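Local atomic coordinates of BT_4661 (Bacteroides thetaiotaomicron, PDB entry 4AK2), a protein that binds heparin and heparan sulphate glycans, probably at the bacterial cell surface, as a SusE-like protein of which this chain is the ligand-binding domain. Residues S119-V131 with S142-F156. Sequence-based numbering, arbitrary orientation. Where two conformers were deposited one is given.
Sequences SDSNVQLEYTPFV and SIAPSLGAGIDKSTF
E126 and S146 form a lone antiparallel hydrogen-bonded pair between the loops 119-131 and 142-156: E126 N gives a nearly straight bond to S146 O (3.0 Å, 170°), and S146 N returns one to E126 O (2.9 Å). Further along, Q124 N donates to L147 O at 2.9 Å. Waters bridge further polar atoms beside and beyond the pair. One links E126 O to T128 OG1, which is also bonded to R29 NH1, and two more tie T128 N to A144 O and P129 O to I143 N.

Among the apolar contacts, P145 lies over one face of the Y127 ring, its CB 3.5 Å from the centroid in a CH-pi contact, while I143 O sits at the ring edge. The phenol is anchored beyond the loops by Y127 OH to F227 O. L125 CD1 touches both P145 CB and L147 CD2, each at 3.7 Å. With CG1 anti to the backbone N (chi1 168°), V123 directs CG2 to I151 CD1 and F156 CE1.

A short backbone pairing, extended by water and backed by an apolar layer of L125, Y127 and P145, thus joins two irregular loops; the L125 side chain lies about 13 Å from a bound sulfated glucosamine of the glycan.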
ATOM      1  N   SER A 119     -18.955  -1.451  -5.197  1.00 18.77           N
ATOM      2  CA  SER A 119     -19.339  -0.123  -4.685  1.00 18.16           C
ATOM      3  C   SER A 119     -20.426   0.511  -5.574  1.00 16.51           C
ATOM      4  O   SER A 119     -21.064  -0.206  -6.339  1.00 20.75           O
ATOM      5  CB  SER A 119     -18.077   0.745  -4.490  1.00 20.13           C
ATOM      6  OG  SER A 119     -17.258   0.737  -5.632  1.00 18.62           O
ATOM      7  N   ASP A 120     -20.655   1.824  -5.498  1.00 17.57           N
ATOM      8  CA  ASP A 120     -21.733   2.425  -6.302  1.00 18.22           C
ATOM      9  C   ASP A 120     -21.545   2.143  -7.793  1.00 18.32           C
ATOM     10  O   ASP A 120     -20.410   2.063  -8.306  1.00 18.29           O
ATOM     11  CB  ASP A 120     -21.773   3.958  -6.139  1.00 19.25           C
ATOM     12  CG  ASP A 120     -22.406   4.419  -4.845  1.00 20.87           C
ATOM     13  OD1 ASP A 120     -22.917   3.598  -4.040  1.00 21.44           O
ATOM     14  OD2 ASP A 120     -22.371   5.652  -4.608  1.00 21.53           O
ATOM     15  N   SER A 121     -22.677   2.098  -8.497  1.00 20.11           N
ATOM     16  CA  SER A 121     -22.682   2.037  -9.960  1.00 20.00           C
ATOM     17  C   SER A 121     -22.021   0.768 -10.497  1.00 21.19           C
ATOM     18  O   SER A 121     -21.456   0.777 -11.587  1.00 21.52           O
ATOM     19  CB  SER A 121     -22.018   3.290 -10.567  1.00 19.81           C
ATOM     20  OG  SER A 121     -22.675   4.441 -10.097  1.00 20.99           O
ATOM     21  N   ASN A 122     -22.096  -0.306  -9.717  1.00 21.69           N
ATOM     22  CA  ASN A 122     -21.596  -1.636 -10.120  1.00 21.23           C
ATOM     23  C   ASN A 122     -20.079  -1.725 -10.309  1.00 18.01           C
ATOM     24  O   ASN A 122     -19.579  -2.681 -10.892  1.00 21.90           O
ATOM     25  CB  ASN A 122     -22.378  -2.275 -11.270  1.00 26.05           C
ATOM     26  CG  ASN A 122     -23.276  -3.386 -10.768  1.00 38.66           C
ATOM     27  OD1 ASN A 122     -22.854  -4.230  -9.941  1.00 43.33           O
ATOM     28  ND2 ASN A 122     -24.518  -3.371 -11.203  1.00 49.08           N
ATOM     29  N   VAL A 123     -19.353  -0.751  -9.741  1.00 17.62           N
ATOM     30  CA  VAL A 123     -17.896  -0.713  -9.829  1.00 17.51           C
ATOM     31  C   VAL A 123     -17.323  -1.729  -8.859  1.00 17.42           C
ATOM     32  O   VAL A 123     -17.753  -1.852  -7.719  1.00 17.93           O
ATOM     33  CB  VAL A 123     -17.356   0.703  -9.510  1.00 17.01           C
ATOM     34  CG1 VAL A 123     -15.834   0.749  -9.309  1.00 18.28           C
ATOM     35  CG2 VAL A 123     -17.817   1.678 -10.571  1.00 19.40           C
ATOM     36  N   GLN A 124     -16.358  -2.499  -9.345  1.00 18.08           N
ATOM     37  CA  GLN A 124     -15.622  -3.420  -8.498  1.00 16.61           C
ATOM     38  C   GLN A 124     -14.141  -3.127  -8.781  1.00 16.19           C
ATOM     39  O   GLN A 124     -13.499  -3.745  -9.636  1.00 18.15           O
ATOM     40  CB  GLN A 124     -15.988  -4.857  -8.848  1.00 19.66           C
ATOM     41  CG  GLN A 124     -15.382  -5.884  -7.905  1.00 19.06           C
ATOM     42  CD  GLN A 124     -15.832  -7.280  -8.236  1.00 26.11           C
ATOM     43  OE1 GLN A 124     -17.010  -7.525  -8.526  1.00 26.60           O
ATOM     44  NE2 GLN A 124     -14.890  -8.216  -8.208  1.00 35.11           N
ATOM     45  N   LEU A 125     -13.587  -2.127  -8.094  1.00 16.69           N
ATOM     46  CA  LEU A 125     -12.268  -1.617  -8.502  1.00 15.01           C
ATOM     47  C   LEU A 125     -11.150  -2.418  -7.840  1.00 14.17           C
ATOM     48  O   LEU A 125     -11.002  -2.384  -6.622  1.00 16.24           O
ATOM     49  CB  LEU A 125     -12.151  -0.132  -8.122  1.00 15.99           C
ATOM     50  CG  LEU A 125     -10.826   0.561  -8.517  1.00 15.05           C
ATOM     51  CD1 LEU A 125     -10.677   0.609 -10.055  1.00 16.15           C
ATOM     52  CD2 LEU A 125     -10.839   1.976  -7.978  1.00 17.27           C
ATOM     53  N   GLU A 126     -10.361  -3.128  -8.659  1.00 14.39           N
ATOM     54  CA  GLU A 126      -9.344  -4.012  -8.133  1.00 13.46           C
ATOM     55  C   GLU A 126      -8.021  -3.838  -8.880  1.00 12.54           C
ATOM     56  O   GLU A 126      -7.934  -4.061 -10.104  1.00 15.06           O
ATOM     57  CB  GLU A 126      -9.782  -5.495  -8.237  1.00 16.22           C
ATOM     58  CG  GLU A 126     -10.991  -5.769  -7.358  1.00 17.33           C
ATOM     59  CD  GLU A 126     -11.328  -7.237  -7.232  1.00 20.72           C
ATOM     60  OE1 GLU A 126     -10.752  -8.050  -7.992  1.00 30.79           O
ATOM     61  OE2 GLU A 126     -12.182  -7.592  -6.399  1.00 18.41           O
ATOM     62  N   TYR A 127      -6.972  -3.477  -8.162  1.00 12.51           N
ATOM     63  CA  TYR A 127      -5.618  -3.495  -8.694  1.00 11.52           C
ATOM     64  C   TYR A 127      -5.016  -4.850  -8.285  1.00 12.65           C
ATOM     65  O   TYR A 127      -5.070  -5.220  -7.100  1.00 12.73           O
ATOM     66  CB  TYR A 127      -4.787  -2.385  -8.035  1.00 12.67           C
ATOM     67  CG  TYR A 127      -5.150  -0.981  -8.491  1.00 11.29           C
ATOM     68  CD1 TYR A 127      -6.194  -0.269  -7.912  1.00 12.78           C
ATOM     69  CD2 TYR A 127      -4.462  -0.377  -9.532  1.00 12.14           C
ATOM     70  CE1 TYR A 127      -6.524   1.001  -8.324  1.00 12.28           C
ATOM     71  CE2 TYR A 127      -4.772   0.897  -9.975  1.00 12.34           C
ATOM     72  CZ  TYR A 127      -5.830   1.585  -9.369  1.00 11.69           C
ATOM     73  OH  TYR A 127      -6.178   2.860  -9.818  1.00 13.51           O
ATOM     74  N   THR A 128      -4.443  -5.546  -9.243  1.00 13.41           N
ATOM     75  CA  THR A 128      -3.809  -6.848  -8.957  1.00 12.73           C
ATOM     76  C   THR A 128      -2.428  -6.802  -9.584  1.00 11.72           C
ATOM     77  O   THR A 128      -2.316  -7.004 -10.811  1.00 13.70           O
ATOM     78  CB  THR A 128      -4.648  -7.999  -9.548  1.00 14.28           C
ATOM     79  OG1 THR A 128      -5.951  -7.981  -8.966  1.00 17.28           O
ATOM     80  CG2 THR A 128      -3.978  -9.361  -9.303  1.00 16.05           C
ATOM     81  N   PRO A 129      -1.361  -6.594  -8.815  1.00 11.92           N
ATOM     82  CA  PRO A 129      -1.298  -6.444  -7.360  1.00 12.23           C
ATOM     83  C   PRO A 129      -1.835  -5.103  -6.907  1.00 12.05           C
ATOM     84  O   PRO A 129      -1.782  -4.107  -7.605  1.00 11.70           O
ATOM     85  CB  PRO A 129       0.226  -6.514  -7.087  1.00 11.83           C
ATOM     86  CG  PRO A 129       0.840  -5.911  -8.330  1.00 11.76           C
ATOM     87  CD  PRO A 129      -0.021  -6.431  -9.441  1.00 12.40           C
ATOM     88  N   PHE A 130      -2.320  -5.120  -5.663  1.00 11.45           N
ATOM     89  CA  PHE A 130      -2.801  -3.878  -5.007  1.00 11.43           C
ATOM     90  C   PHE A 130      -1.739  -3.193  -4.200  1.00 10.49           C
ATOM     91  O   PHE A 130      -2.022  -2.150  -3.579  1.00 12.24           O
ATOM     92  CB  PHE A 130      -4.088  -4.092  -4.233  1.00 11.38           C
ATOM     93  CG  PHE A 130      -3.948  -5.018  -3.045  1.00 10.85           C
ATOM     94  CD1 PHE A 130      -3.579  -4.488  -1.782  1.00 12.35           C
ATOM     95  CD2 PHE A 130      -4.209  -6.394  -3.144  1.00 12.59           C
ATOM     96  CE1 PHE A 130      -3.491  -5.318  -0.678  1.00 12.07           C
ATOM     97  CE2 PHE A 130      -4.108  -7.230  -2.045  1.00 12.06           C
ATOM     98  CZ  PHE A 130      -3.738  -6.679  -0.816  1.00 12.60           C
ATOM     99  N   VAL A 131      -0.515  -3.712  -4.149  1.00 10.97           N
ATOM    100  CA  VAL A 131       0.627  -3.039  -3.562  1.00 10.88           C
ATOM    101  C   VAL A 131       1.556  -2.698  -4.734  1.00 10.39           C
ATOM    102  O   VAL A 131       2.101  -3.622  -5.389  1.00 12.14           O
ATOM    103  CB  VAL A 131       1.365  -3.873  -2.531  1.00 11.19           C
ATOM    104  CG1 VAL A 131       2.496  -3.067  -1.882  1.00 12.12           C
ATOM    105  CG2 VAL A 131       0.390  -4.390  -1.438  1.00 11.68           C
ATOM    106  N   SER A 142       1.698   1.919 -11.657  1.00 11.66           N
ATOM    107  CA  SER A 142       1.106   0.693 -11.147  1.00 11.38           C
ATOM    108  C   SER A 142       0.514  -0.149 -12.262  1.00 11.09           C
ATOM    109  O   SER A 142       0.529   0.259 -13.435  1.00 12.79           O
ATOM    110  CB  SER A 142      -0.028   1.068 -10.154  1.00 11.44           C
ATOM    111  OG  SER A 142      -1.199   1.498 -10.875  1.00 11.86           O
ATOM    112  N   ILE A 143       0.029  -1.336 -11.907  1.00 10.90           N
ATOM    113  CA  ILE A 143      -0.830  -2.131 -12.795  1.00 11.88           C
ATOM    114  C   ILE A 143      -2.079  -1.331 -13.166  1.00 12.47           C
ATOM    115  O   ILE A 143      -2.540  -0.473 -12.363  1.00 12.75           O
ATOM    116  CB  ILE A 143      -1.197  -3.475 -12.096  1.00 12.96           C
ATOM    117  CG1 ILE A 143      -1.578  -4.559 -13.116  1.00 15.43           C
ATOM    118  CG2 ILE A 143      -2.299  -3.301 -11.062  1.00 14.63           C
ATOM    119  CD1 ILE A 143      -0.380  -5.110 -13.926  1.00 17.58           C
ATOM    120  N   ALA A 144      -2.710  -1.609 -14.294  1.00 12.21           N
ATOM    121  CA  ALA A 144      -4.007  -1.056 -14.609  1.00 13.43           C
ATOM    122  C   ALA A 144      -5.054  -1.885 -13.864  1.00 13.50           C
ATOM    123  O   ALA A 144      -5.004  -3.105 -13.876  1.00 14.07           O
ATOM    124  CB  ALA A 144      -4.249  -1.136 -16.128  1.00 14.10           C
ATOM    125  N   PRO A 145      -6.026  -1.232 -13.192  1.00 12.67           N
ATOM    126  CA  PRO A 145      -6.989  -1.982 -12.425  1.00 12.65           C
ATOM    127  C   PRO A 145      -8.091  -2.578 -13.302  1.00 13.60           C
ATOM    128  O   PRO A 145      -8.344  -2.079 -14.414  1.00 16.80           O
ATOM    129  CB  PRO A 145      -7.610  -0.910 -11.513  1.00 13.96           C
ATOM    130  CG  PRO A 145      -7.493   0.381 -12.301  1.00 14.31           C
ATOM    131  CD  PRO A 145      -6.190   0.218 -13.075  1.00 13.71           C
ATOM    132  N   SER A 146      -8.764  -3.603 -12.804  1.00 14.49           N
ATOM    133  CA  SER A 146     -10.042  -3.978 -13.395  0.50 14.74           C
ATOM    134  C   SER A 146     -11.125  -3.123 -12.726  1.00 15.85           C
ATOM    135  O   SER A 146     -11.033  -2.763 -11.534  1.00 16.15           O
ATOM    136  CB  SER A 146     -10.328  -5.466 -13.222  0.50 14.24           C
ATOM    137  OG  SER A 146     -10.174  -5.832 -11.865  0.50 14.73           O
ATOM    138  N   LEU A 147     -12.137  -2.768 -13.506  1.00 17.79           N
ATOM    139  CA  LEU A 147     -13.165  -1.825 -13.050  1.00 17.06           C
ATOM    140  C   LEU A 147     -14.461  -2.489 -12.643  1.00 17.80           C
ATOM    141  O   LEU A 147     -15.241  -1.882 -11.909  1.00 20.96           O
ATOM    142  CB  LEU A 147     -13.472  -0.791 -14.144  1.00 18.70           C
ATOM    143  CG  LEU A 147     -12.280  -0.031 -14.745  1.00 19.34           C
ATOM    144  CD1 LEU A 147     -12.766   1.033 -15.713  1.00 20.46           C
ATOM    145  CD2 LEU A 147     -11.391   0.587 -13.664  1.00 19.21           C
ATOM    146  N   GLY A 148     -14.726  -3.684 -13.170  1.00 19.98           N
ATOM    147  CA  GLY A 148     -15.969  -4.397 -12.929  1.00 22.72           C
ATOM    148  C   GLY A 148     -16.715  -4.647 -14.228  1.00 22.94           C
ATOM    149  O   GLY A 148     -16.622  -3.860 -15.178  1.00 21.54           O
ATOM    150  N   ALA A 149     -17.466  -5.740 -14.287  1.00 26.94           N
ATOM    151  CA  ALA A 149     -18.328  -6.026 -15.443  1.00 28.10           C
ATOM    152  C   ALA A 149     -19.317  -4.877 -15.716  1.00 23.78           C
ATOM    153  O   ALA A 149     -19.969  -4.367 -14.785  1.00 26.94           O
ATOM    154  CB  ALA A 149     -19.072  -7.340 -15.241  1.00 35.61           C
ATOM    155  N   GLY A 150     -19.407  -4.454 -16.971  1.00 23.12           N
ATOM    156  CA  GLY A 150     -20.422  -3.481 -17.376  1.00 21.44           C
ATOM    157  C   GLY A 150     -19.965  -2.032 -17.283  1.00 18.63           C
ATOM    158  O   GLY A 150     -20.698  -1.137 -17.697  1.00 21.58           O
ATOM    159  N   ILE A 151     -18.779  -1.782 -16.733  1.00 17.59           N
ATOM    160  CA  ILE A 151     -18.304  -0.403 -16.599  1.00 18.99           C
ATOM    161  C   ILE A 151     -17.777   0.121 -17.956  1.00 17.66           C
ATOM    162  O   ILE A 151     -16.986  -0.556 -18.637  1.00 19.41           O
ATOM    163  CB  ILE A 151     -17.224  -0.290 -15.497  1.00 16.42           C
ATOM    164  CG1 ILE A 151     -17.797  -0.807 -14.158  1.00 18.40           C
ATOM    165  CG2 ILE A 151     -16.696   1.144 -15.408  1.00 17.38           C
ATOM    166  CD1 ILE A 151     -19.067  -0.082 -13.699  1.00 21.43           C
ATOM    167  N   ASP A 152     -18.214   1.331 -18.333  1.00 14.88           N
ATOM    168  CA  ASP A 152     -17.678   1.999 -19.515  1.00 15.17           C
ATOM    169  C   ASP A 152     -16.374   2.670 -19.120  1.00 15.07           C
ATOM    170  O   ASP A 152     -16.398   3.687 -18.405  1.00 16.87           O
ATOM    171  CB  ASP A 152     -18.712   2.982 -20.083  1.00 16.73           C
ATOM    172  CG  ASP A 152     -18.276   3.617 -21.403  1.00 14.42           C
ATOM    173  OD1 ASP A 152     -17.046   3.679 -21.625  1.00 16.25           O
ATOM    174  OD2 ASP A 152     -19.164   4.081 -22.159  1.00 16.30           O
ATOM    175  N   LYS A 153     -15.239   2.125 -19.540  1.00 15.20           N
ATOM    176  CA  LYS A 153     -13.955   2.692 -19.162  1.00 16.34           C
ATOM    177  C   LYS A 153     -13.773   4.108 -19.755  1.00 16.87           C
ATOM    178  O   LYS A 153     -13.066   4.913 -19.130  1.00 20.22           O
ATOM    179  CB  LYS A 153     -12.789   1.775 -19.572  1.00 18.84           C
ATOM    180  CG  LYS A 153     -12.414   1.860 -21.024  1.00 23.50           C
ATOM    181  CD  LYS A 153     -11.584   0.638 -21.378  1.00 30.39           C
ATOM    182  CE  LYS A 153     -11.530   0.423 -22.893  1.00 30.64           C
ATOM    183  NZ  LYS A 153     -10.617   1.423 -23.495  1.00 47.38           N
ATOM    184  N   SER A 154     -14.390   4.410 -20.925  1.00 20.38           N
ATOM    185  CA  SER A 154     -14.216   5.715 -21.567  0.50 18.92           C
ATOM    186  C   SER A 154     -14.858   6.873 -20.789  1.00 17.69           C
ATOM    187  O   SER A 154     -14.425   8.029 -20.926  1.00 20.81           O
ATOM    188  CB  SER A 154     -14.694   5.687 -23.028  0.50 18.83           C
ATOM    189  OG  SER A 154     -16.101   5.624 -23.082  0.50 20.69           O
ATOM    190  N   THR A 155     -15.886   6.577 -19.982  1.00 17.04           N
ATOM    191  CA  THR A 155     -16.547   7.601 -19.174  1.00 17.66           C
ATOM    192  C   THR A 155     -16.169   7.487 -17.682  1.00 18.30           C
ATOM    193  O   THR A 155     -16.698   8.219 -16.838  1.00 19.45           O
ATOM    194  CB  THR A 155     -18.093   7.514 -19.299  1.00 18.88           C
ATOM    195  OG1 THR A 155     -18.539   6.204 -18.928  1.00 18.31           O
ATOM    196  CG2 THR A 155     -18.634   7.897 -20.706  1.00 22.21           C
ATOM    197  N   PHE A 156     -15.261   6.577 -17.344  1.00 16.59           N
ATOM    198  CA  PHE A 156     -14.822   6.416 -15.952  1.00 15.58           C
ATOM    199  C   PHE A 156     -13.756   7.467 -15.658  1.00 14.59           C
ATOM    200  O   PHE A 156     -12.905   7.747 -16.505  1.00 15.23           O
ATOM    201  CB  PHE A 156     -14.264   5.011 -15.765  1.00 15.90           C
ATOM    202  CG  PHE A 156     -14.088   4.590 -14.329  1.00 15.07           C
ATOM    203  CD1 PHE A 156     -15.209   4.343 -13.524  1.00 15.92           C
ATOM    204  CD2 PHE A 156     -12.806   4.410 -13.773  1.00 14.17           C
ATOM    205  CE1 PHE A 156     -15.051   3.919 -12.217  1.00 16.26           C
ATOM    206  CE2 PHE A 156     -12.658   3.973 -12.450  1.00 14.91           C
ATOM    207  CZ  PHE A 156     -13.793   3.736 -11.676  1.00 16.38           C
TER
HETATM  208  O   HOH W   1     -12.640  -6.171 -10.736  1.00 23.01           O
HETATM  209  O   HOH W   2      -7.520  -6.810 -11.250  1.00 23.54           O
HETATM  210  O   HOH W   3      -5.186  -5.204 -12.033  1.00 15.76           O
HETATM  211  O   HOH W   4       0.082  -2.178  -8.957  1.00 13.46           O